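Local coordinates for protein PHOX (Pseudomonas fluorescens, PDB 4A9V) that is an alkaline phosphatase that hydrolyses phosphate monoesters, using a complex iron-calcium cofactor carried by a beta-propeller, at residues R284-M289 with K300-D305. Numbering follows the deposited sequence.
Sequences RAVVYM and KFVSRD
Val287 and Phe301 pair at the middle of an antiparallel beta hairpin in this beta-propeller, with Val287 CB 4.3 Å from Phe301 CB, and Val287 CG2 meets the Phe301 ring at its edge. On the same face Met289, its chain bent at the thioether (chi3 -72°), brings CE to 4.0 Å from Phe301 CB; the Met289 side chain lies about 7 Å from that of Glu273, a calcium ligand that also lines the diiron pocket. Two backbone hydrogen bonds, Val287 N to Phe301 O and Phe301 N to Val287 O, close the pair. The other face carries Val286, Val302, Tyr288 and Lys300. Lys300 runs fully extended alongside the Tyr288 ring, Lys300 CG 3.7 Å from Tyr288 CE1, while Val286 CG1 sits over one face of that ring, off toward its rim. Tyr288 OH and Lys300 NZ share a water; the hydroxyl also hydrogen-bonds to His439 ND1 and the amine to His439 O. At the far end, Ser303 OG accepts from Ala285 N and donates to Asp305 O, fastening the chain where it turns a corner. Arg284 lays its guanidinium over Val302 CG1, with NE salt-bridged to Asp282; an alanine here would probably leave Asp282 without its charged mate and uncover that methyl. Arg284 NH1 donates to Ser303 O at 3.1 Å, a bent bond (144° at the hydrogen) whose acceptor sits 25° out of the guanidinium plane.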
ATOM      1  N   ARG A 284      -5.304  18.103  15.206  1.00  8.79           N
ATOM      2  CA  ARG A 284      -4.611  18.159  13.926  1.00  8.36           C
ATOM      3  C   ARG A 284      -4.496  16.781  13.306  1.00  7.82           C
ATOM      4  O   ARG A 284      -4.488  15.776  14.004  1.00  8.72           O
ATOM      5  CB  ARG A 284      -3.234  18.788  14.120  1.00  8.93           C
ATOM      6  CG  ARG A 284      -3.336  20.222  14.617  1.00 10.85           C
ATOM      7  CD  ARG A 284      -1.991  20.856  14.911  1.00 12.68           C
ATOM      8  NE  ARG A 284      -1.265  20.194  15.983  1.00 12.99           N
ATOM      9  CZ  ARG A 284       0.037  19.935  15.905  1.00 16.81           C
ATOM     10  NH1 ARG A 284       0.695  20.219  14.787  1.00 17.21           N
ATOM     11  NH2 ARG A 284       0.676  19.370  16.912  1.00 19.98           N
ATOM     12  N   ALA A 285      -4.409  16.737  11.982  1.00  7.26           N
ATOM     13  CA  ALA A 285      -4.280  15.469  11.276  1.00  7.20           C
ATOM     14  C   ALA A 285      -2.870  14.915  11.399  1.00  7.39           C
ATOM     15  O   ALA A 285      -1.889  15.655  11.332  1.00  8.23           O
ATOM     16  CB  ALA A 285      -4.651  15.642   9.811  1.00  7.82           C
ATOM     17  N   VAL A 286      -2.796  13.598  11.527  1.00  6.85           N
ATOM     18  CA  VAL A 286      -1.538  12.866  11.551  1.00  6.72           C
ATOM     19  C   VAL A 286      -1.616  11.771  10.494  1.00  5.98           C
ATOM     20  O   VAL A 286      -2.635  11.094  10.360  1.00  7.36           O
ATOM     21  CB  VAL A 286      -1.299  12.247  12.949  1.00  7.23           C
ATOM     22  CG1 VAL A 286      -0.018  11.428  12.980  1.00  8.10           C
ATOM     23  CG2 VAL A 286      -1.278  13.340  14.011  1.00  7.73           C
ATOM     24  N   VAL A 287      -0.543  11.639   9.724  1.00  6.46           N
ATOM     25  CA  VAL A 287      -0.459  10.601   8.698  1.00  6.57           C
ATOM     26  C   VAL A 287       0.851   9.834   8.863  1.00  6.54           C
ATOM     27  O   VAL A 287       1.927  10.392   8.662  1.00  6.85           O
ATOM     28  CB  VAL A 287      -0.528  11.191   7.275  1.00  6.99           C
ATOM     29  CG1 VAL A 287      -0.627  10.066   6.258  1.00  7.47           C
ATOM     30  CG2 VAL A 287      -1.682  12.178   7.137  1.00  7.80           C
ATOM     31  N   TYR A 288       0.768   8.579   9.301  1.00  6.28           N
ATOM     32  CA  TYR A 288       1.953   7.715   9.396  1.00  6.24           C
ATOM     33  C   TYR A 288       2.184   7.005   8.062  1.00  5.93           C
ATOM     34  O   TYR A 288       1.231   6.548   7.426  1.00  6.81           O
ATOM     35  CB  TYR A 288       1.776   6.667  10.505  1.00  6.57           C
ATOM     36  CG  TYR A 288       1.663   7.235  11.900  1.00  6.52           C
ATOM     37  CD1 TYR A 288       2.790   7.635  12.594  1.00  7.05           C
ATOM     38  CD2 TYR A 288       0.443   7.276  12.557  1.00  7.17           C
ATOM     39  CE1 TYR A 288       2.700   8.102  13.894  1.00  7.77           C
ATOM     40  CE2 TYR A 288       0.338   7.745  13.855  1.00  7.36           C
ATOM     41  CZ  TYR A 288       1.478   8.136  14.531  1.00  7.81           C
ATOM     42  OH  TYR A 288       1.404   8.599  15.828  1.00  9.09           O
ATOM     43  N   MET A 289       3.442   6.915   7.634  1.00  5.98           N
ATOM     44  CA  MET A 289       3.779   6.472   6.285  1.00  6.10           C
ATOM     45  C   MET A 289       5.055   5.637   6.278  1.00  6.63           C
ATOM     46  O   MET A 289       6.103   6.106   6.715  1.00  7.81           O
ATOM     47  CB  MET A 289       3.998   7.684   5.380  1.00  6.42           C
ATOM     48  CG  MET A 289       2.747   8.503   5.141  1.00  7.25           C
ATOM     49  SD  MET A 289       3.064  10.006   4.197  1.00  7.74           S
ATOM     50  CE  MET A 289       3.920  10.991   5.428  1.00  8.62           C
ATOM     51  N   LYS A 300       6.140  10.383   9.481  1.00  6.49           N
ATOM     52  CA  LYS A 300       4.928  10.870  10.138  1.00  6.98           C
ATOM     53  C   LYS A 300       4.732  12.330   9.744  1.00  6.84           C
ATOM     54  O   LYS A 300       5.610  13.155   9.970  1.00  8.04           O
ATOM     55  CB  LYS A 300       5.083  10.754  11.654  1.00  7.40           C
ATOM     56  CG  LYS A 300       3.958  11.335  12.484  1.00  7.53           C
ATOM     57  CD  LYS A 300       4.426  11.444  13.930  1.00  8.73           C
ATOM     58  CE  LYS A 300       3.347  11.928  14.882  1.00  9.40           C
ATOM     59  NZ  LYS A 300       3.910  12.112  16.249  1.00  9.13           N
ATOM     60  N   PHE A 301       3.567  12.648   9.201  1.00  6.36           N
ATOM     61  CA  PHE A 301       3.210  14.028   8.902  1.00  6.55           C
ATOM     62  C   PHE A 301       2.173  14.497   9.910  1.00  6.61           C
ATOM     63  O   PHE A 301       1.231  13.771  10.225  1.00  7.19           O
ATOM     64  CB  PHE A 301       2.629  14.127   7.491  1.00  7.13           C
ATOM     65  CG  PHE A 301       2.142  15.506   7.135  1.00  7.05           C
ATOM     66  CD1 PHE A 301       3.029  16.493   6.735  1.00  8.30           C
ATOM     67  CD2 PHE A 301       0.797  15.821   7.228  1.00  8.11           C
ATOM     68  CE1 PHE A 301       2.580  17.770   6.453  1.00  9.56           C
ATOM     69  CE2 PHE A 301       0.342  17.082   6.897  1.00 10.58           C
ATOM     70  CZ  PHE A 301       1.236  18.061   6.508  1.00  9.96           C
ATOM     71  N   VAL A 302       2.349  15.714  10.407  1.00  7.27           N
ATOM     72  CA  VAL A 302       1.362  16.331  11.293  1.00  7.32           C
ATOM     73  C   VAL A 302       0.945  17.678  10.715  1.00  7.27           C
ATOM     74  O   VAL A 302       1.792  18.520  10.431  1.00  8.10           O
ATOM     75  CB  VAL A 302       1.921  16.545  12.713  1.00  8.29           C
ATOM     76  CG1 VAL A 302       0.846  17.131  13.613  1.00 10.16           C
ATOM     77  CG2 VAL A 302       2.469  15.237  13.274  1.00  9.07           C
ATOM     78  N   SER A 303      -0.349  17.865  10.479  1.00  7.23           N
ATOM     79  CA  SER A 303      -0.815  19.082   9.830  1.00  7.21           C
ATOM     80  C   SER A 303      -0.616  20.303  10.716  1.00  7.50           C
ATOM     81  O   SER A 303      -0.612  20.220  11.944  1.00  8.91           O
ATOM     82  CB  SER A 303      -2.281  18.960   9.399  1.00  7.76           C
ATOM     83  OG  SER A 303      -3.165  18.895  10.498  1.00  7.55           O
ATOM     84  N   ARG A 304      -0.545  21.457  10.070  1.00  7.97           N
ATOM     85  CA  ARG A 304      -0.554  22.741  10.760  1.00  8.32           C
ATOM     86  C   ARG A 304      -1.915  23.013  11.381  1.00  8.17           C
ATOM     87  O   ARG A 304      -2.004  23.439  12.530  1.00  9.32           O
ATOM     88  CB  ARG A 304      -0.213  23.852   9.767  1.00  8.64           C
ATOM     89  CG  ARG A 304      -0.190  25.256  10.359  1.00 10.88           C
ATOM     90  CD  ARG A 304      -0.137  26.319   9.271  1.00 11.91           C
ATOM     91  NE  ARG A 304      -1.356  26.305   8.468  1.00 10.91           N
ATOM     92  CZ  ARG A 304      -1.508  26.941   7.312  1.00 12.41           C
ATOM     93  NH1 ARG A 304      -0.488  27.581   6.756  1.00 14.09           N
ATOM     94  NH2 ARG A 304      -2.667  26.858   6.673  1.00 12.49           N
ATOM     95  N   ASP A 305      -2.971  22.794  10.600  1.00  7.60           N
ATOM     96  CA  ASP A 305      -4.316  23.190  10.981  1.00  8.15           C
ATOM     97  C   ASP A 305      -5.054  22.041  11.660  1.00  7.91           C
ATOM     98  O   ASP A 305      -4.832  20.861  11.376  1.00  8.43           O
ATOM     99  CB  ASP A 305      -5.089  23.634   9.741  1.00  8.95           C
ATOM    100  CG  ASP A 305      -4.377  24.727   8.975  1.00 10.12           C
ATOM    101  OD1 ASP A 305      -3.819  25.644   9.614  1.00 11.14           O
ATOM    102  OD2 ASP A 305      -4.394  24.681   7.725  1.00 11.30           O
TER
HETATM  103  O   HOH W   1       3.630   9.416  17.415  1.00 10.43           O